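Local coordinates for P35 (Autographa californica nucleopolyhedrovirus, PDB 1P35), which inhibits host caspases and so blocks the apoptosis that infected insect cells would otherwise undergo, and also suppresses the antiviral RNA interference response, at residues 23-36 and 158-172. Numbering follows the deposited sequence.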
ATOM      1  N   GLN A  23      -8.625  28.753 -13.059  1.00 48.42           N
ATOM      2  CA  GLN A  23      -9.280  29.409 -11.917  1.00 58.05           C
ATOM      3  C   GLN A  23      -9.802  28.483 -10.857  1.00 51.08           C
ATOM      4  O   GLN A  23     -10.672  28.855 -10.084  1.00 52.00           O
ATOM      5  CB  GLN A  23     -10.447  30.282 -12.328  1.00 56.88           C
ATOM      6  CG  GLN A  23     -11.565  29.589 -13.023  1.00 62.73           C
ATOM      7  CD  GLN A  23     -11.367  29.670 -14.504  1.00 62.50           C
ATOM      8  OE1 GLN A  23     -10.751  30.605 -14.974  1.00 45.04           O
ATOM      9  NE2 GLN A  23     -11.901  28.711 -15.250  1.00 70.43           N
ATOM     10  N   THR A  24      -9.260  27.279 -10.824  1.00 52.01           N
ATOM     11  CA  THR A  24      -9.692  26.312  -9.855  1.00 39.15           C
ATOM     12  C   THR A  24      -8.489  25.557  -9.330  1.00 37.15           C
ATOM     13  O   THR A  24      -7.520  25.299 -10.078  1.00 36.57           O
ATOM     14  CB  THR A  24     -10.669  25.282 -10.499  1.00 35.84           C
ATOM     15  OG1 THR A  24     -11.645  25.962 -11.317  1.00 41.31           O
ATOM     16  CG2 THR A  24     -11.351  24.458  -9.403  1.00 19.81           C
ATOM     17  N   ARG A  25      -8.544  25.202  -8.049  1.00 33.30           N
ATOM     18  CA  ARG A  25      -7.481  24.395  -7.439  1.00 29.96           C
ATOM     19  C   ARG A  25      -8.191  23.396  -6.534  1.00 35.82           C
ATOM     20  O   ARG A  25      -9.371  23.594  -6.197  1.00 29.99           O
ATOM     21  CB  ARG A  25      -6.465  25.255  -6.626  1.00 26.30           C
ATOM     22  CG  ARG A  25      -5.612  26.211  -7.449  1.00 32.97           C
ATOM     23  CD  ARG A  25      -4.605  26.977  -6.569  1.00 19.27           C
ATOM     24  NE  ARG A  25      -3.715  26.066  -5.843  1.00 29.85           N
ATOM     25  CZ  ARG A  25      -2.487  25.735  -6.255  1.00 39.09           C
ATOM     26  NH1 ARG A  25      -1.992  26.235  -7.376  1.00 32.94           N
ATOM     27  NH2 ARG A  25      -1.745  24.890  -5.556  1.00 26.29           N
ATOM     28  N   GLU A  26      -7.504  22.306  -6.182  1.00 29.56           N
ATOM     29  CA  GLU A  26      -8.109  21.303  -5.311  1.00 42.47           C
ATOM     30  C   GLU A  26      -7.269  21.060  -4.042  1.00 35.64           C
ATOM     31  O   GLU A  26      -6.034  20.998  -4.081  1.00 35.65           O
ATOM     32  CB  GLU A  26      -8.308  19.973  -6.064  1.00 43.34           C
ATOM     33  CG  GLU A  26      -8.875  18.855  -5.187  1.00 35.52           C
ATOM     34  CD  GLU A  26      -8.739  17.477  -5.853  1.00 44.67           C
ATOM     35  OE1 GLU A  26      -7.603  17.076  -6.127  1.00 51.06           O
ATOM     36  OE2 GLU A  26      -9.758  16.793  -6.100  1.00 52.86           O
ATOM     37  N   LEU A  27      -7.964  20.986  -2.918  1.00 26.03           N
ATOM     38  CA  LEU A  27      -7.359  20.735  -1.655  1.00 30.73           C
ATOM     39  C   LEU A  27      -7.813  19.360  -1.171  1.00 37.50           C
ATOM     40  O   LEU A  27      -9.010  19.103  -1.109  1.00 27.48           O
ATOM     41  CB  LEU A  27      -7.777  21.781  -0.611  1.00 43.54           C
ATOM     42  CG  LEU A  27      -7.240  21.378   0.770  1.00 23.20           C
ATOM     43  CD1 LEU A  27      -5.703  21.525   0.749  1.00 49.80           C
ATOM     44  CD2 LEU A  27      -7.800  22.269   1.885  1.00 39.96           C
ATOM     45  N   VAL A  28      -6.836  18.505  -0.843  1.00 31.30           N
ATOM     46  CA  VAL A  28      -7.042  17.182  -0.305  1.00 32.96           C
ATOM     47  C   VAL A  28      -6.415  17.342   1.077  1.00 33.18           C
ATOM     48  O   VAL A  28      -5.270  17.856   1.245  1.00 25.99           O
ATOM     49  CB  VAL A  28      -6.353  16.071  -1.138  1.00 19.64           C
ATOM     50  CG1 VAL A  28      -6.411  14.749  -0.352  1.00 22.87           C
ATOM     51  CG2 VAL A  28      -7.127  15.820  -2.413  1.00 18.80           C
ATOM     52  N   TYR A  29      -7.184  16.952   2.084  1.00 30.62           N
ATOM     53  CA  TYR A  29      -6.743  17.175   3.438  1.00 25.34           C
ATOM     54  C   TYR A  29      -7.171  15.908   4.174  1.00 34.00           C
ATOM     55  O   TYR A  29      -8.367  15.566   4.181  1.00 27.67           O
ATOM     56  CB  TYR A  29      -7.451  18.445   4.009  1.00 21.85           C
ATOM     57  CG  TYR A  29      -6.893  18.909   5.365  1.00 39.93           C
ATOM     58  CD1 TYR A  29      -7.188  18.195   6.504  1.00 22.60           C
ATOM     59  CD2 TYR A  29      -6.016  20.012   5.482  1.00 20.77           C
ATOM     60  CE1 TYR A  29      -6.656  18.515   7.732  1.00 27.35           C
ATOM     61  CE2 TYR A  29      -5.444  20.367   6.750  1.00 20.51           C
ATOM     62  CZ  TYR A  29      -5.795  19.577   7.880  1.00 28.37           C
ATOM     63  OH  TYR A  29      -5.324  19.803   9.169  1.00 26.34           O
ATOM     64  N   ILE A  30      -6.182  15.241   4.779  1.00 31.15           N
ATOM     65  CA  ILE A  30      -6.360  13.977   5.487  1.00 23.18           C
ATOM     66  C   ILE A  30      -5.660  14.051   6.848  1.00 43.31           C
ATOM     67  O   ILE A  30      -4.504  14.573   6.970  1.00 28.80           O
ATOM     68  CB  ILE A  30      -5.646  12.798   4.713  1.00 28.50           C
ATOM     69  CG1 ILE A  30      -6.295  12.542   3.381  1.00 20.79           C
ATOM     70  CG2 ILE A  30      -5.674  11.494   5.502  1.00 27.97           C
ATOM     71  CD1 ILE A  30      -5.194  12.473   2.258  1.00 23.09           C
ATOM     72  N   ASN A  31      -6.346  13.560   7.880  1.00 23.50           N
ATOM     73  CA  ASN A  31      -5.678  13.508   9.194  1.00 29.91           C
ATOM     74  C   ASN A  31      -6.198  12.335  10.001  1.00 34.81           C
ATOM     75  O   ASN A  31      -7.070  11.599   9.536  1.00 40.30           O
ATOM     76  CB  ASN A  31      -5.821  14.825  10.000  1.00 34.16           C
ATOM     77  CG  ASN A  31      -7.250  15.131  10.454  1.00 26.16           C
ATOM     78  OD1 ASN A  31      -8.172  14.308  10.343  1.00 30.37           O
ATOM     79  ND2 ASN A  31      -7.441  16.354  10.951  1.00 17.28           N
ATOM     80  N   LYS A  32      -5.647  12.141  11.192  1.00 29.39           N
ATOM     81  CA  LYS A  32      -6.096  11.051  12.043  1.00 33.87           C
ATOM     82  C   LYS A  32      -6.377  11.463  13.463  1.00 28.92           C
ATOM     83  O   LYS A  32      -5.457  11.792  14.226  1.00 36.28           O
ATOM     84  CB  LYS A  32      -5.090   9.904  11.996  1.00 34.28           C
ATOM     85  CG  LYS A  32      -5.543   8.632  12.701  1.00 55.87           C
ATOM     86  CD  LYS A  32      -4.588   7.471  12.426  1.00 48.96           C
ATOM     87  CE  LYS A  32      -4.469   7.234  10.919  1.00 54.55           C
ATOM     88  NZ  LYS A  32      -3.621   6.081  10.573  1.00 33.80           N
ATOM     89  N   ILE A  33      -7.649  11.437  13.832  1.00 32.32           N
ATOM     90  CA  ILE A  33      -8.078  11.833  15.195  1.00 31.10           C
ATOM     91  C   ILE A  33      -8.169  10.670  16.188  1.00 40.76           C
ATOM     92  O   ILE A  33      -8.743   9.634  15.903  1.00 57.10           O
ATOM     93  CB  ILE A  33      -9.435  12.607  15.118  1.00 41.84           C
ATOM     94  CG1 ILE A  33      -9.190  13.909  14.345  1.00 35.28           C
ATOM     95  CG2 ILE A  33     -10.008  12.893  16.543  1.00 29.11           C
ATOM     96  CD1 ILE A  33     -10.412  14.755  14.059  1.00 53.53           C
ATOM     97  N   MET A  34      -7.593  10.876  17.364  1.00 40.51           N
ATOM     98  CA  MET A  34      -7.508   9.870  18.428  1.00 41.79           C
ATOM     99  C   MET A  34      -8.605   9.683  19.490  1.00 64.09           C
ATOM    100  O   MET A  34      -8.600   8.657  20.176  1.00 83.68           O
ATOM    101  CB  MET A  34      -6.191  10.066  19.171  1.00 49.19           C
ATOM    102  CG  MET A  34      -4.978   9.487  18.476  1.00 53.22           C
ATOM    103  SD  MET A  34      -5.116   7.697  18.332  1.00 61.62           S
ATOM    104  CE  MET A  34      -5.460   7.170  20.124  1.00 36.18           C
ATOM    105  N   ASN A  35      -9.527  10.628  19.652  1.00 55.48           N
ATOM    106  CA  ASN A  35     -10.573  10.485  20.693  1.00 62.85           C
ATOM    107  C   ASN A  35     -11.689   9.446  20.468  1.00 62.32           C
ATOM    108  O   ASN A  35     -12.157   9.246  19.346  1.00 49.33           O
ATOM    109  CB  ASN A  35     -11.209  11.846  20.939  1.00 62.41           C
ATOM    110  CG  ASN A  35     -10.187  12.881  21.309  1.00 64.93           C
ATOM    111  OD1 ASN A  35      -9.198  13.080  20.586  1.00 59.67           O
ATOM    112  ND2 ASN A  35     -10.402  13.550  22.432  1.00 66.75           N
ATOM    113  N   THR A  36     -12.110   8.789  21.552  1.00 71.95           N
ATOM    114  CA  THR A  36     -13.184   7.775  21.486  1.00 83.52           C
ATOM    115  C   THR A  36     -14.458   8.238  22.180  1.00 84.07           C
ATOM    116  O   THR A  36     -15.557   7.827  21.800  1.00 97.00           O
ATOM    117  CB  THR A  36     -12.813   6.409  22.153  1.00 72.38           C
ATOM    118  OG1 THR A  36     -12.400   6.627  23.508  1.00 63.37           O
ATOM    119  CG2 THR A  36     -11.747   5.677  21.361  1.00 45.77           C
ATOM    120  N   PHE A 158     -17.368   8.025  14.552  1.00 58.61           N
ATOM    121  CA  PHE A 158     -16.221   7.507  13.776  1.00 49.86           C
ATOM    122  C   PHE A 158     -15.335   6.488  14.493  1.00 51.21           C
ATOM    123  O   PHE A 158     -15.219   6.477  15.722  1.00 50.74           O
ATOM    124  CB  PHE A 158     -15.344   8.678  13.264  1.00 51.13           C
ATOM    125  CG  PHE A 158     -14.492   9.344  14.334  1.00 41.17           C
ATOM    126  CD1 PHE A 158     -14.996  10.377  15.114  1.00 38.80           C
ATOM    127  CD2 PHE A 158     -13.193   8.917  14.567  1.00 45.98           C
ATOM    128  CE1 PHE A 158     -14.228  10.972  16.100  1.00 52.53           C
ATOM    129  CE2 PHE A 158     -12.405   9.522  15.572  1.00 42.07           C
ATOM    130  CZ  PHE A 158     -12.922  10.537  16.329  1.00 38.97           C
ATOM    131  N   GLU A 159     -14.693   5.627  13.720  1.00 51.12           N
ATOM    132  CA  GLU A 159     -13.823   4.649  14.332  1.00 49.81           C
ATOM    133  C   GLU A 159     -12.387   5.179  14.536  1.00 63.17           C
ATOM    134  O   GLU A 159     -11.712   5.634  13.596  1.00 73.17           O
ATOM    135  CB  GLU A 159     -13.832   3.365  13.504  1.00 60.72           C
ATOM    136  CG  GLU A 159     -14.370   2.164  14.269  1.00 68.52           C
ATOM    137  CD  GLU A 159     -13.523   1.831  15.506  1.00100.00           C
ATOM    138  OE1 GLU A 159     -12.502   2.529  15.751  1.00100.00           O
ATOM    139  OE2 GLU A 159     -13.875   0.869  16.234  1.00100.00           O
ATOM    140  N   ASN A 160     -11.960   5.128  15.792  1.00 60.21           N
ATOM    141  CA  ASN A 160     -10.637   5.552  16.247  1.00 51.80           C
ATOM    142  C   ASN A 160      -9.514   5.417  15.200  1.00 58.26           C
ATOM    143  O   ASN A 160      -8.892   6.397  14.781  1.00 67.54           O
ATOM    144  CB  ASN A 160     -10.274   4.714  17.476  1.00 58.11           C
ATOM    145  CG  ASN A 160      -9.313   5.428  18.411  1.00 74.11           C
ATOM    146  OD1 ASN A 160      -9.591   6.522  18.910  1.00 51.69           O
ATOM    147  ND2 ASN A 160      -8.186   4.802  18.668  1.00 93.24           N
ATOM    148  N   GLY A 161      -9.255   4.191  14.778  1.00 43.80           N
ATOM    149  CA  GLY A 161      -8.197   3.977  13.817  1.00 37.13           C
ATOM    150  C   GLY A 161      -8.370   4.428  12.379  1.00 44.88           C
ATOM    151  O   GLY A 161      -7.509   4.142  11.576  1.00 37.25           O
ATOM    152  N   SER A 162      -9.457   5.108  12.045  1.00 42.78           N
ATOM    153  CA  SER A 162      -9.674   5.614  10.696  1.00 41.05           C
ATOM    154  C   SER A 162      -8.923   6.898  10.307  1.00 34.12           C
ATOM    155  O   SER A 162      -8.621   7.715  11.166  1.00 57.59           O
ATOM    156  CB  SER A 162     -11.173   5.956  10.485  1.00 34.85           C
ATOM    157  OG  SER A 162     -11.980   4.813  10.378  1.00 53.06           O
ATOM    158  N   ASN A 163      -8.645   7.053   9.004  1.00 29.98           N
ATOM    159  CA  ASN A 163      -8.138   8.319   8.484  1.00 33.67           C
ATOM    160  C   ASN A 163      -9.435   9.107   8.263  1.00 41.05           C
ATOM    161  O   ASN A 163     -10.462   8.506   7.820  1.00 32.74           O
ATOM    162  CB  ASN A 163      -7.462   8.178   7.121  1.00 36.01           C
ATOM    163  CG  ASN A 163      -6.045   7.613   7.220  1.00 40.88           C
ATOM    164  OD1 ASN A 163      -5.198   8.140   7.929  1.00 48.76           O
ATOM    165  ND2 ASN A 163      -5.796   6.549   6.492  1.00 42.03           N
ATOM    166  N   GLN A 164      -9.414  10.413   8.583  1.00 39.15           N
ATOM    167  CA  GLN A 164     -10.577  11.277   8.389  1.00 26.91           C
ATOM    168  C   GLN A 164     -10.165  12.060   7.164  1.00 28.60           C
ATOM    169  O   GLN A 164      -9.112  12.678   7.180  1.00 27.78           O
ATOM    170  CB  GLN A 164     -10.801  12.222   9.552  1.00 23.12           C
ATOM    171  CG  GLN A 164     -10.500  11.623  10.919  1.00 29.08           C
ATOM    172  CD  GLN A 164     -11.202  10.338  11.150  1.00 54.96           C
ATOM    173  OE1 GLN A 164     -12.268  10.089  10.576  1.00 60.13           O
ATOM    174  NE2 GLN A 164     -10.631   9.504  12.013  1.00 52.28           N
ATOM    175  N   VAL A 165     -10.986  12.055   6.107  1.00 25.17           N
ATOM    176  CA  VAL A 165     -10.565  12.680   4.864  1.00 20.63           C
ATOM    177  C   VAL A 165     -11.560  13.671   4.256  1.00 32.18           C
ATOM    178  O   VAL A 165     -12.739  13.722   4.639  1.00 34.09           O
ATOM    179  CB  VAL A 165     -10.214  11.560   3.837  1.00 23.26           C
ATOM    180  CG1 VAL A 165      -9.381  10.452   4.528  1.00 27.66           C
ATOM    181  CG2 VAL A 165     -11.515  10.878   3.311  1.00 29.76           C
ATOM    182  N   LEU A 166     -11.057  14.515   3.355  1.00 26.37           N
ATOM    183  CA  LEU A 166     -11.913  15.489   2.682  1.00 32.97           C
ATOM    184  C   LEU A 166     -11.139  15.984   1.501  1.00 37.69           C
ATOM    185  O   LEU A 166      -9.924  15.894   1.483  1.00 29.84           O
ATOM    186  CB  LEU A 166     -12.276  16.677   3.569  1.00 27.46           C
ATOM    187  CG  LEU A 166     -11.163  17.680   3.965  1.00 39.11           C
ATOM    188  CD1 LEU A 166     -11.076  18.809   2.969  1.00 33.07           C
ATOM    189  CD2 LEU A 166     -11.478  18.308   5.307  1.00 28.05           C
ATOM    190  N   SER A 167     -11.862  16.459   0.495  1.00 31.20           N
ATOM    191  CA  SER A 167     -11.260  17.039  -0.683  1.00 28.36           C
ATOM    192  C   SER A 167     -12.314  17.902  -1.372  1.00 35.08           C
ATOM    193  O   SER A 167     -13.487  17.587  -1.349  1.00 32.53           O
ATOM    194  CB  SER A 167     -10.717  15.957  -1.626  1.00 25.76           C
ATOM    195  OG  SER A 167     -11.688  14.964  -1.916  1.00 46.56           O
ATOM    196  N   PHE A 168     -11.891  18.995  -1.986  1.00 34.40           N
ATOM    197  CA  PHE A 168     -12.843  19.856  -2.631  1.00 26.35           C
ATOM    198  C   PHE A 168     -12.099  20.794  -3.588  1.00 37.04           C
ATOM    199  O   PHE A 168     -10.869  20.958  -3.478  1.00 30.01           O
ATOM    200  CB  PHE A 168     -13.643  20.634  -1.547  1.00 25.44           C
ATOM    201  CG  PHE A 168     -12.771  21.564  -0.677  1.00 34.76           C
ATOM    202  CD1 PHE A 168     -12.129  22.671  -1.233  1.00 29.40           C
ATOM    203  CD2 PHE A 168     -12.540  21.268   0.668  1.00 33.79           C
ATOM    204  CE1 PHE A 168     -11.248  23.472  -0.458  1.00 24.29           C
ATOM    205  CE2 PHE A 168     -11.681  22.043   1.450  1.00 19.69           C
ATOM    206  CZ  PHE A 168     -11.026  23.151   0.874  1.00 19.73           C
ATOM    207  N   GLU A 169     -12.824  21.342  -4.561  1.00 40.31           N
ATOM    208  CA  GLU A 169     -12.238  22.310  -5.475  1.00 42.73           C
ATOM    209  C   GLU A 169     -12.686  23.697  -5.055  1.00 29.30           C
ATOM    210  O   GLU A 169     -13.800  23.892  -4.567  1.00 37.85           O
ATOM    211  CB  GLU A 169     -12.675  22.078  -6.920  1.00 26.66           C
ATOM    212  CG  GLU A 169     -11.894  21.000  -7.608  1.00 46.01           C
ATOM    213  CD  GLU A 169     -12.498  20.602  -8.925  1.00 36.50           C
ATOM    214  OE1 GLU A 169     -12.875  21.508  -9.676  1.00 77.52           O
ATOM    215  OE2 GLU A 169     -12.570  19.396  -9.223  1.00 79.27           O
ATOM    216  N   TYR A 170     -11.801  24.659  -5.217  1.00 33.88           N
ATOM    217  CA  TYR A 170     -12.155  26.022  -4.887  1.00 33.40           C
ATOM    218  C   TYR A 170     -11.577  26.965  -5.962  1.00 43.75           C
ATOM    219  O   TYR A 170     -10.743  26.553  -6.816  1.00 28.29           O
ATOM    220  CB  TYR A 170     -11.653  26.388  -3.483  1.00 32.08           C
ATOM    221  CG  TYR A 170     -10.142  26.310  -3.318  1.00 30.92           C
ATOM    222  CD1 TYR A 170      -9.473  25.098  -3.366  1.00 30.05           C
ATOM    223  CD2 TYR A 170      -9.385  27.469  -3.101  1.00 27.28           C
ATOM    224  CE1 TYR A 170      -8.067  25.041  -3.205  1.00 36.04           C
ATOM    225  CE2 TYR A 170      -7.988  27.419  -2.942  1.00 23.41           C
ATOM    226  CZ  TYR A 170      -7.342  26.228  -3.004  1.00 25.51           C
ATOM    227  OH  TYR A 170      -5.974  26.231  -3.062  1.00 33.44           O
ATOM    228  N   ASN A 171     -12.035  28.211  -5.919  1.00 38.43           N
ATOM    229  CA  ASN A 171     -11.622  29.267  -6.855  1.00 40.42           C
ATOM    230  C   ASN A 171     -10.796  30.320  -6.107  1.00 33.15           C
ATOM    231  O   ASN A 171     -11.336  31.248  -5.525  1.00 41.48           O
ATOM    232  CB  ASN A 171     -12.886  29.861  -7.456  1.00 31.77           C
ATOM    233  CG  ASN A 171     -13.642  28.839  -8.228  1.00 32.28           C
ATOM    234  OD1 ASN A 171     -14.789  28.506  -7.914  1.00 50.71           O
ATOM    235  ND2 ASN A 171     -12.974  28.267  -9.245  1.00 29.25           N
ATOM    236  N   PRO A 172      -9.466  30.229  -6.198  1.00 40.17           N
ATOM    237  CA  PRO A 172      -8.503  31.132  -5.533  1.00 37.80           C
ATOM    238  C   PRO A 172      -8.720  32.608  -5.825  1.00 28.52           C
ATOM    239  O   PRO A 172      -8.902  33.006  -6.978  1.00 39.42           O
ATOM    240  CB  PRO A 172      -7.147  30.657  -6.070  1.00 27.79           C
ATOM    241  CG  PRO A 172      -7.426  29.237  -6.534  1.00 31.56           C
ATOM    242  CD  PRO A 172      -8.775  29.342  -7.150  1.00 22.79           C
TER
HETATM  243  O   HOH W   1     -10.210  31.832  -9.418  1.00 49.21           O
HETATM  244  O   HOH W   2      -4.490   4.013  12.124  1.00 39.44           O
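Leu-27 and Phe-168 form a hydrogen-bonded pair in an antiparallel ladder whose strands run at 160°, and they mark its tightly packed face. The leucine lies alongside the ring: CD2 comes within 3.5 Å of Phe-168 CZ, and CB makes an off-centre CH-pi contact. Phe-168 CG sits between its own backbone N and carbonyl carbon (chi1 63°), which swings the ring over toward the leucine. On the same face the Tyr-170 ring, turned likewise, runs beside Arg-25 with its OH at the guanidinium edge, 3.6 Å from Arg-25 NE; Asp-17 holds both groups. Asn-31 OD1 touches Gln-164 CB at 3.4 Å while bonding to Tyr-100. Main-chain bonds join alternate pairs from Arg-25/Tyr-170 to Asn-31/Gln-164, all well formed except the weak Leu-166 N to Tyr-29 O.

The face of Val-28 and Ile-30 is joined by fewer, lighter carbon contacts: Val-28 CG2 meets Ser-167 CB at 3.7 Å, and Ile-30 CG1 meets Val-165 CG1 at 3.9 Å, with Val-165 and Glu-169 partly exposed to solvent. Both ends of the pairing are hydrated. One water links Gln-23 O to Pro-172 O; another joins Lys-32 NZ (2.7 Å) to Gly-161 O.

Strand 10-21 pairs with the edge of 24-33 away from 164-170, strands 52-55 and 98-106 pair with 164-170, and strand 42-48 packs over the Leu-27, Tyr-29 and Asn-31 side chains.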